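Local coordinates for protein glucose-6-phosphate 1-dehydrogenase (Kluyveromyces lactis, PDB 7E6I) that oxidises D-glucose 6-phosphate to 6-phospho-D-glucono-1,5-lactone with NADP+ as electron acceptor, the entry step of the oxidative pentose phosphate pathway, at residues F30-E35 and S417-A422; E59-F64 and E79-V84; L122-P125 and D131-S134. All coordinates share one frame; numbering follows the deposited sequence.

Contact 1. Residues F30-E35 and S417-A422; sequences FGLYRE and SLIRDA
Leu-32, near the C-terminal end of helix 19-34, reaches out to Ile-419 and Arg-420 on helix 414-423 and joins the NADP-binding Rossmann region to the C-terminal part of the chain. Ser-417 and Leu-418 begin the second segment with side chains turned from this junction: Ser-417 OG bonds to Lys-191 NZ, while Leu-418 packs on Ile-181 of strand 178-181. Ile-419 points toward Leu-32 and offers its short branch. CG2, 3.8 Å from Leu-32 CD1, does the touching, with CB of Ile-419 just behind it at 4.0 Å from the same methyl. In Arg-420 both backbone and side chain take part. Its amide N lies 3.8 Å from Leu-32 CD1, a van der Waals approach, and its CB is 3.8 Å from Leu-32 CD2. A bend at chi2 (76°) keeps the arginine chain close, so that CD also rests 3.9 Å from Leu-32 CD2. The two leucine methyls thus divide the work, CD1 lodging against Ile-419 and the start of Arg-420, CD2 against the aliphatic part of that arginine.

At the end of the other helix, Arg-34 grips OE1 of Glu-35, the first residue beyond it, side-on through NE and NH2, and its NH1 reaches Lys-66 O, so these charges are engaged within the nucleotide-binding half. Across the contact the side chains meet through carbon alone: between these two helix segments one leucine carries the meeting by dispersion and exclusion of water, with neither a hydrogen bond nor a salt bridge to dictate an exact orientation.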
loop_
_atom_site.group_PDB
_atom_site.type_symbol
_atom_site.label_atom_id
_atom_site.label_comp_id
_atom_site.label_asym_id
_atom_site.label_seq_id
_atom_site.Cartn_x
_atom_site.Cartn_y
_atom_site.Cartn_z
ATOM N N PHE A 30 -12.426 14.524 5.267
ATOM C CA PHE A 30 -12.820 15.839 4.781
ATOM C C PHE A 30 -12.817 15.883 3.259
ATOM O O PHE A 30 -13.771 16.368 2.641
ATOM C CB PHE A 30 -11.900 16.918 5.343
ATOM C CG PHE A 30 -12.092 18.250 4.692
ATOM C CD1 PHE A 30 -13.331 18.886 4.741
ATOM C CD2 PHE A 30 -11.053 18.850 3.994
ATOM C CE1 PHE A 30 -13.525 20.112 4.123
ATOM C CE2 PHE A 30 -11.237 20.070 3.375
ATOM C CZ PHE A 30 -12.476 20.707 3.440
ATOM N N GLY A 31 -11.745 15.381 2.640
ATOM C CA GLY A 31 -11.685 15.350 1.188
ATOM C C GLY A 31 -12.891 14.675 0.572
ATOM O O GLY A 31 -13.470 15.176 -0.391
ATOM N N LEU A 32 -13.287 13.530 1.122
ATOM C CA LEU A 32 -14.509 12.879 0.673
ATOM C C LEU A 32 -15.710 13.802 0.841
ATOM O O LEU A 32 -16.577 13.871 -0.044
ATOM C CB LEU A 32 -14.717 11.582 1.450
ATOM C CG LEU A 32 -13.957 10.344 0.981
ATOM C CD1 LEU A 32 -14.065 9.229 2.020
ATOM C CD2 LEU A 32 -14.505 9.880 -0.335
ATOM N N TYR A 33 -15.774 14.530 1.966
ATOM C CA TYR A 33 -16.896 15.439 2.198
ATOM C C TYR A 33 -16.832 16.630 1.249
ATOM O O TYR A 33 -17.829 16.981 0.602
ATOM C CB TYR A 33 -16.914 15.912 3.658
ATOM C CG TYR A 33 -18.015 16.920 3.935
ATOM C CD1 TYR A 33 -19.318 16.499 4.195
ATOM C CD2 TYR A 33 -17.764 18.291 3.911
ATOM C CE1 TYR A 33 -20.340 17.418 4.436
ATOM C CE2 TYR A 33 -18.781 19.214 4.143
ATOM C CZ TYR A 33 -20.062 18.766 4.407
ATOM O OH TYR A 33 -21.076 19.663 4.646
ATOM N N ARG A 34 -15.650 17.242 1.140
ATOM C CA ARG A 34 -15.470 18.437 0.327
ATOM C C ARG A 34 -15.877 18.203 -1.122
ATOM O O ARG A 34 -16.422 19.103 -1.771
ATOM C CB ARG A 34 -14.014 18.876 0.428
ATOM C CG ARG A 34 -13.589 19.945 -0.524
ATOM C CD ARG A 34 -12.071 19.981 -0.641
ATOM N NE ARG A 34 -11.580 18.873 -1.455
ATOM C CZ ARG A 34 -10.486 18.166 -1.194
ATOM N NH1 ARG A 34 -9.738 18.438 -0.130
ATOM N NH2 ARG A 34 -10.141 17.178 -2.003
ATOM N N GLU A 35 -15.648 17.002 -1.640
ATOM C CA GLU A 35 -16.002 16.680 -3.010
ATOM C C GLU A 35 -17.359 15.997 -3.112
ATOM O O GLU A 35 -17.712 15.484 -4.176
ATOM C CB GLU A 35 -14.905 15.822 -3.632
ATOM C CG GLU A 35 -13.510 16.414 -3.443
ATOM C CD GLU A 35 -13.200 17.529 -4.435
ATOM O OE1 GLU A 35 -12.130 18.163 -4.300
ATOM O OE2 GLU A 35 -14.022 17.759 -5.354
ATOM N N SER A 417 -9.780 7.274 -1.142
ATOM C CA SER A 417 -10.309 6.187 -1.951
ATOM C C SER A 417 -10.669 4.988 -1.085
ATOM O O SER A 417 -11.711 4.347 -1.290
ATOM C CB SER A 417 -9.278 5.803 -3.017
ATOM O OG SER A 417 -9.633 4.607 -3.697
ATOM N N LEU A 418 -9.827 4.688 -0.094
ATOM C CA LEU A 418 -9.989 3.454 0.663
ATOM C C LEU A 418 -11.156 3.547 1.638
ATOM O O LEU A 418 -11.916 2.585 1.795
ATOM C CB LEU A 418 -8.691 3.121 1.393
ATOM C CG LEU A 418 -7.636 2.467 0.499
ATOM C CD1 LEU A 418 -6.304 2.328 1.221
ATOM C CD2 LEU A 418 -8.127 1.124 -0.004
ATOM N N ILE A 419 -11.308 4.687 2.312
ATOM C CA ILE A 419 -12.437 4.857 3.221
ATOM C C ILE A 419 -13.746 4.800 2.446
ATOM O O ILE A 419 -14.706 4.129 2.857
ATOM C CB ILE A 419 -12.297 6.175 4.006
ATOM C CG1 ILE A 419 -11.209 6.042 5.069
ATOM C CG2 ILE A 419 -13.621 6.561 4.647
ATOM C CD1 ILE A 419 -10.835 7.346 5.722
ATOM N N ARG A 420 -13.802 5.503 1.312
ATOM C CA ARG A 420 -14.933 5.370 0.403
ATOM C C ARG A 420 -15.273 3.907 0.142
ATOM O O ARG A 420 -16.425 3.484 0.317
ATOM C CB ARG A 420 -14.630 6.081 -0.909
ATOM C CG ARG A 420 -15.781 6.003 -1.891
ATOM C CD ARG A 420 -16.847 6.968 -1.470
ATOM N NE ARG A 420 -18.194 6.656 -1.954
ATOM C CZ ARG A 420 -18.561 6.613 -3.232
ATOM N NH1 ARG A 420 -17.683 6.842 -4.209
ATOM N NH2 ARG A 420 -19.822 6.334 -3.532
ATOM N N ASP A 421 -14.270 3.115 -0.269
ATOM C CA ASP A 421 -14.521 1.713 -0.605
ATOM C C ASP A 421 -15.087 0.950 0.584
ATOM O O ASP A 421 -15.966 0.086 0.425
ATOM C CB ASP A 421 -13.237 1.045 -1.086
ATOM C CG ASP A 421 -12.843 1.464 -2.483
ATOM O OD1 ASP A 421 -13.564 2.294 -3.086
ATOM O OD2 ASP A 421 -11.803 0.963 -2.977
ATOM N N ALA A 422 -14.574 1.240 1.784
ATOM C CA ALA A 422 -15.103 0.628 2.997
ATOM C C ALA A 422 -16.563 1.019 3.214
ATOM O O ALA A 422 -17.410 0.166 3.514
ATOM C CB ALA A 422 -14.240 1.027 4.194
#

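Contact 2. Residues E59-F64 and E79-V84; sequences EKVKPF and EFLSMV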
loop_
_atom_site.group_PDB
_atom_site.type_symbol
_atom_site.label_atom_id
_atom_site.label_comp_id
_atom_site.label_asym_id
_atom_site.label_seq_id
_atom_site.Cartn_x
_atom_site.Cartn_y
_atom_site.Cartn_z
ATOM N N GLU A 59 -9.741 21.731 16.178
ATOM C CA GLU A 59 -8.603 22.608 15.955
ATOM C C GLU A 59 -7.319 21.826 15.770
ATOM O O GLU A 59 -6.377 22.341 15.166
ATOM C CB GLU A 59 -8.462 23.601 17.108
ATOM C CG GLU A 59 -9.646 24.556 17.244
ATOM C CD GLU A 59 -9.744 25.560 16.098
ATOM O OE1 GLU A 59 -8.724 25.800 15.409
ATOM O OE2 GLU A 59 -10.844 26.123 15.894
ATOM N N LYS A 60 -7.263 20.594 16.268
ATOM C CA LYS A 60 -6.077 19.771 16.068
ATOM C C LYS A 60 -5.949 19.327 14.612
ATOM O O LYS A 60 -4.837 19.229 14.079
ATOM C CB LYS A 60 -6.127 18.564 17.006
ATOM C CG LYS A 60 -4.782 17.945 17.349
ATOM C CD LYS A 60 -4.962 16.754 18.294
ATOM C CE LYS A 60 -3.758 16.566 19.221
ATOM N NZ LYS A 60 -2.786 15.558 18.689
ATOM N N VAL A 61 -7.069 19.063 13.943
ATOM C CA VAL A 61 -7.022 18.438 12.623
ATOM C C VAL A 61 -7.151 19.467 11.503
ATOM O O VAL A 61 -6.662 19.242 10.391
ATOM C CB VAL A 61 -8.101 17.345 12.495
ATOM C CG1 VAL A 61 -8.137 16.472 13.745
ATOM C CG2 VAL A 61 -9.450 17.959 12.244
ATOM N N LYS A 62 -7.794 20.609 11.793
ATOM C CA LYS A 62 -7.972 21.718 10.858
ATOM C C LYS A 62 -6.694 22.076 10.099
ATOM O O LYS A 62 -6.757 22.310 8.885
ATOM C CB LYS A 62 -8.507 22.946 11.602
ATOM C CG LYS A 62 -8.962 24.090 10.712
ATOM C CD LYS A 62 -9.904 25.033 11.463
ATOM C CE LYS A 62 -10.217 26.296 10.656
ATOM N NZ LYS A 62 -11.583 26.850 10.933
ATOM N N PRO A 63 -5.519 22.129 10.743
ATOM C CA PRO A 63 -4.297 22.465 9.990
ATOM C C PRO A 63 -3.936 21.464 8.920
ATOM O O PRO A 63 -3.004 21.725 8.154
ATOM C CB PRO A 63 -3.212 22.514 11.072
ATOM C CG PRO A 63 -3.940 22.804 12.305
ATOM C CD PRO A 63 -5.244 22.090 12.191
ATOM N N PHE A 64 -4.630 20.332 8.836
ATOM C CA PHE A 64 -4.267 19.295 7.887
ATOM C C PHE A 64 -5.327 19.043 6.835
ATOM O O PHE A 64 -5.031 18.373 5.836
ATOM C CB PHE A 64 -3.950 17.989 8.629
ATOM C CG PHE A 64 -2.823 18.126 9.610
ATOM C CD1 PHE A 64 -1.512 18.196 9.171
ATOM C CD2 PHE A 64 -3.080 18.232 10.969
ATOM C CE1 PHE A 64 -0.468 18.339 10.079
ATOM C CE2 PHE A 64 -2.051 18.371 11.875
ATOM C CZ PHE A 64 -0.743 18.426 11.435
ATOM N N GLU A 79 -18.264 23.408 7.925
ATOM C CA GLU A 79 -19.324 22.408 7.840
ATOM C C GLU A 79 -18.842 21.062 8.367
ATOM O O GLU A 79 -19.478 20.450 9.233
ATOM C CB GLU A 79 -19.777 22.268 6.392
ATOM C CG GLU A 79 -21.004 23.032 6.021
ATOM C CD GLU A 79 -21.296 22.909 4.546
ATOM O OE1 GLU A 79 -20.365 23.137 3.744
ATOM O OE2 GLU A 79 -22.444 22.566 4.190
ATOM N N PHE A 80 -17.699 20.600 7.852
ATOM C CA PHE A 80 -17.165 19.293 8.221
ATOM C C PHE A 80 -16.832 19.225 9.710
ATOM O O PHE A 80 -17.220 18.273 10.401
ATOM C CB PHE A 80 -15.930 18.997 7.373
ATOM C CG PHE A 80 -15.214 17.744 7.760
ATOM C CD1 PHE A 80 -15.751 16.502 7.455
ATOM C CD2 PHE A 80 -14.005 17.802 8.434
ATOM C CE1 PHE A 80 -15.095 15.346 7.811
ATOM C CE2 PHE A 80 -13.343 16.643 8.791
ATOM C CZ PHE A 80 -13.887 15.414 8.480
ATOM N N LEU A 81 -16.097 20.222 10.218
ATOM C CA LEU A 81 -15.715 20.226 11.627
ATOM C C LEU A 81 -16.936 20.124 12.530
ATOM O O LEU A 81 -16.893 19.472 13.578
ATOM C CB LEU A 81 -14.908 21.485 11.948
ATOM C CG LEU A 81 -13.549 21.578 11.243
ATOM C CD1 LEU A 81 -12.656 22.646 11.860
ATOM C CD2 LEU A 81 -12.856 20.238 11.299
ATOM N N SER A 82 -18.047 20.733 12.121
ATOM C CA SER A 82 -19.265 20.668 12.916
ATOM C C SER A 82 -19.851 19.263 12.986
ATOM O O SER A 82 -20.651 18.989 13.884
ATOM C CB SER A 82 -20.306 21.635 12.356
ATOM O OG SER A 82 -21.239 20.948 11.544
ATOM N N MET A 83 -19.490 18.370 12.066
ATOM C CA MET A 83 -19.918 16.976 12.149
ATOM C C MET A 83 -19.021 16.133 13.041
ATOM O O MET A 83 -19.371 14.988 13.346
ATOM C CB MET A 83 -19.973 16.359 10.750
ATOM C CG MET A 83 -20.237 17.374 9.668
ATOM S SD MET A 83 -20.170 16.682 8.000
ATOM C CE MET A 83 -21.220 15.253 8.160
ATOM N N VAL A 84 -17.891 16.676 13.472
ATOM C CA VAL A 84 -16.884 15.948 14.229
ATOM C C VAL A 84 -17.055 16.264 15.704
ATOM O O VAL A 84 -17.251 17.426 16.084
ATOM C CB VAL A 84 -15.475 16.334 13.750
ATOM C CG1 VAL A 84 -14.442 15.916 14.759
ATOM C CG2 VAL A 84 -15.202 15.725 12.396
#
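Leu-81 meets Val-61 and Lys-62 inside the beta-alpha-beta crossover that links strands 43-48 and 84-88 of the Rossmann sheet; here the connection holds two helices, 54-61 and 74-83, and the contact packs the C-terminal end of the first, with the residue that follows, against the second. Leu-81 has by far the most surface buried, its two methyls serving separate neighbours. CD2 faces CG2 of Val-61 at 4.2 Å, a loose branch-to-branch approach between two buried residues. Val-61 also lies close to Lys-22, which by similarity belongs to the NADP site. On helix 74-83, Phe-80 turns its ring to that of Phe-30 and packs with Leu-81 on Leu-65 of the intervening loop. The backbone O of Val-84 accepts a hydrogen bond from Arg-58 NH2, a polar tie from helix 54-61 to the first residue of strand 84-88, beside this apolar meeting.

Lys-62 contributes only its methylenes. With CG anti to the backbone N (chi1 -170°) and the next two torsions extended, the chain passes over Leu-81 at about a right angle and carries its ammonium to a weak hydrogen bond with Asn-78 OD1. Midway along it, CD of Lys-62 comes within 3.7 Å of Leu-81 CD1, with CG of the lysine at 4.1 Å from that methyl.

Contact 3. Residues L122-P125 and D131-S134; sequences LALP and DVCS
Leu-122 swings CG to a position opposite its carbonyl carbon (chi1 -87°), and a chi2 of 48° leaves CD2 as the far end of an extended branch, aimed at Cys-133. Val-132, with chi1 at 180°, sends CG1 toward the Leu-122 side and CG2 toward Leu-124. These settings bring together the end of strand 117-122, the short loop after it and helix 126-139, the first half of a beta-alpha-beta unit of the Rossmann fold that continues into strand 146-152.

The closest meeting is that of Leu-122 CD2 with Cys-133 SG, 3.7 Å apart, the sulfur acting as an apolar surface. Val-132 faces both leucines, one branch to each: its CG1 lies a loose 4.5 Å from Leu-122 CG, whereas its CG2 touches Leu-124 CD1 at 3.9 Å, those two side chains crossing at about a right angle. Both leucines face the helix, and the backbone between them folds through an inverse gamma turn centred on Ala-123, closed by a weak bond from Leu-124 N to Leu-122 O of 2.7 Å. Pro-125 then takes the N-cap position, and the helix begins.

Beyond the segments, Leu-124 and Val-132 share Phe-14 of strand 10-14 and Tyr-91, and Leu-122 packs on Val-149 and Val-151. Leu-124 is also near Gly-15 and Arg-49, assigned to NADP binding by similarity. Aliphatic carbons and one thiol sulfur are all that meet, so the helix is seated against the strand end and the loop after it by fit of shape and burial of apolar surface, with no polar bond between the two segments.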
loop_
_atom_site.group_PDB
_atom_site.type_symbol
_atom_site.label_atom_id
_atom_site.label_comp_id
_atom_site.label_asym_id
_atom_site.label_seq_id
_atom_site.Cartn_x
_atom_site.Cartn_y
_atom_site.Cartn_z
ATOM N N LEU A 122 -9.603 2.167 13.136
ATOM C CA LEU A 122 -8.725 1.898 14.281
ATOM C C LEU A 122 -7.316 2.425 14.002
ATOM O O LEU A 122 -6.401 1.684 13.642
ATOM C CB LEU A 122 -8.711 0.404 14.597
ATOM C CG LEU A 122 -9.776 -0.182 15.523
ATOM C CD1 LEU A 122 -11.166 0.277 15.151
ATOM C CD2 LEU A 122 -9.694 -1.691 15.497
ATOM N N ALA A 123 -7.132 3.733 14.198
ATOM C CA ALA A 123 -5.846 4.380 13.922
ATOM C C ALA A 123 -4.863 4.132 15.069
ATOM O O ALA A 123 -4.382 5.045 15.737
ATOM C CB ALA A 123 -6.045 5.868 13.686
ATOM N N LEU A 124 -4.559 2.861 15.284
ATOM C CA LEU A 124 -3.836 2.415 16.462
ATOM C C LEU A 124 -2.852 1.343 16.049
ATOM O O LEU A 124 -3.014 0.717 14.992
ATOM C CB LEU A 124 -4.803 1.861 17.524
ATOM C CG LEU A 124 -5.800 2.847 18.138
ATOM C CD1 LEU A 124 -6.941 2.123 18.809
ATOM C CD2 LEU A 124 -5.076 3.734 19.131
ATOM N N PRO A 125 -1.810 1.104 16.842
ATOM C CA PRO A 125 -0.917 -0.026 16.576
ATOM C C PRO A 125 -1.589 -1.331 16.960
ATOM O O PRO A 125 -2.540 -1.340 17.757
ATOM C CB PRO A 125 0.295 0.265 17.472
ATOM C CG PRO A 125 -0.266 1.077 18.588
ATOM C CD PRO A 125 -1.369 1.897 18.005
ATOM N N ASP A 131 -7.408 -5.331 21.960
ATOM C CA ASP A 131 -8.200 -4.840 23.072
ATOM C C ASP A 131 -9.444 -4.133 22.562
ATOM O O ASP A 131 -10.563 -4.478 22.956
ATOM C CB ASP A 131 -7.359 -3.928 23.969
ATOM C CG ASP A 131 -6.230 -4.676 24.661
ATOM O OD1 ASP A 131 -6.224 -5.923 24.569
ATOM O OD2 ASP A 131 -5.348 -4.035 25.291
ATOM N N VAL A 132 -9.278 -3.171 21.649
ATOM C CA VAL A 132 -10.433 -2.415 21.163
ATOM C C VAL A 132 -11.416 -3.328 20.445
ATOM O O VAL A 132 -12.637 -3.187 20.591
ATOM C CB VAL A 132 -9.984 -1.259 20.256
ATOM C CG1 VAL A 132 -11.209 -0.485 19.751
ATOM C CG2 VAL A 132 -9.018 -0.356 21.003
ATOM N N CYS A 133 -10.910 -4.271 19.653
ATOM C CA CYS A 133 -11.809 -5.179 18.946
ATOM C C CYS A 133 -12.625 -6.012 19.927
ATOM O O CYS A 133 -13.845 -6.138 19.777
ATOM C CB CYS A 133 -11.016 -6.065 17.986
ATOM S SG CYS A 133 -10.548 -5.185 16.457
ATOM N N SER A 134 -11.966 -6.579 20.946
ATOM C CA SER A 134 -12.687 -7.229 22.036
ATOM C C SER A 134 -13.776 -6.325 22.589
ATOM O O SER A 134 -14.950 -6.712 22.659
ATOM C CB SER A 134 -11.726 -7.622 23.162
ATOM O OG SER A 134 -10.764 -8.546 22.703
#

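Overall arrangement
All three contacts are buried and apolar, each built round one or two leucines, but they hold different parts of the fold. Contact 1 spans two family regions, whereas contacts 2 and 3 lie within the nucleotide-binding region and are local along the chain. Contacts 1 and 2 adjoin: Tyr-33 packs on Phe-80 and Met-83, so helices 19-34 and 74-83 pack directly on each other. Contact 3 stands apart, its nearest atoms about 9 Å from contact 1 and about 11 Å from contact 2. Contact 2 is the most peripheral, its centre about 26 Å from that of the chain. The partly exposed Arg-420 and Lys-62 bring aliphatic chain atoms into contacts 1 and 2 respectively, while contact 3 uses a cysteine sulfur instead.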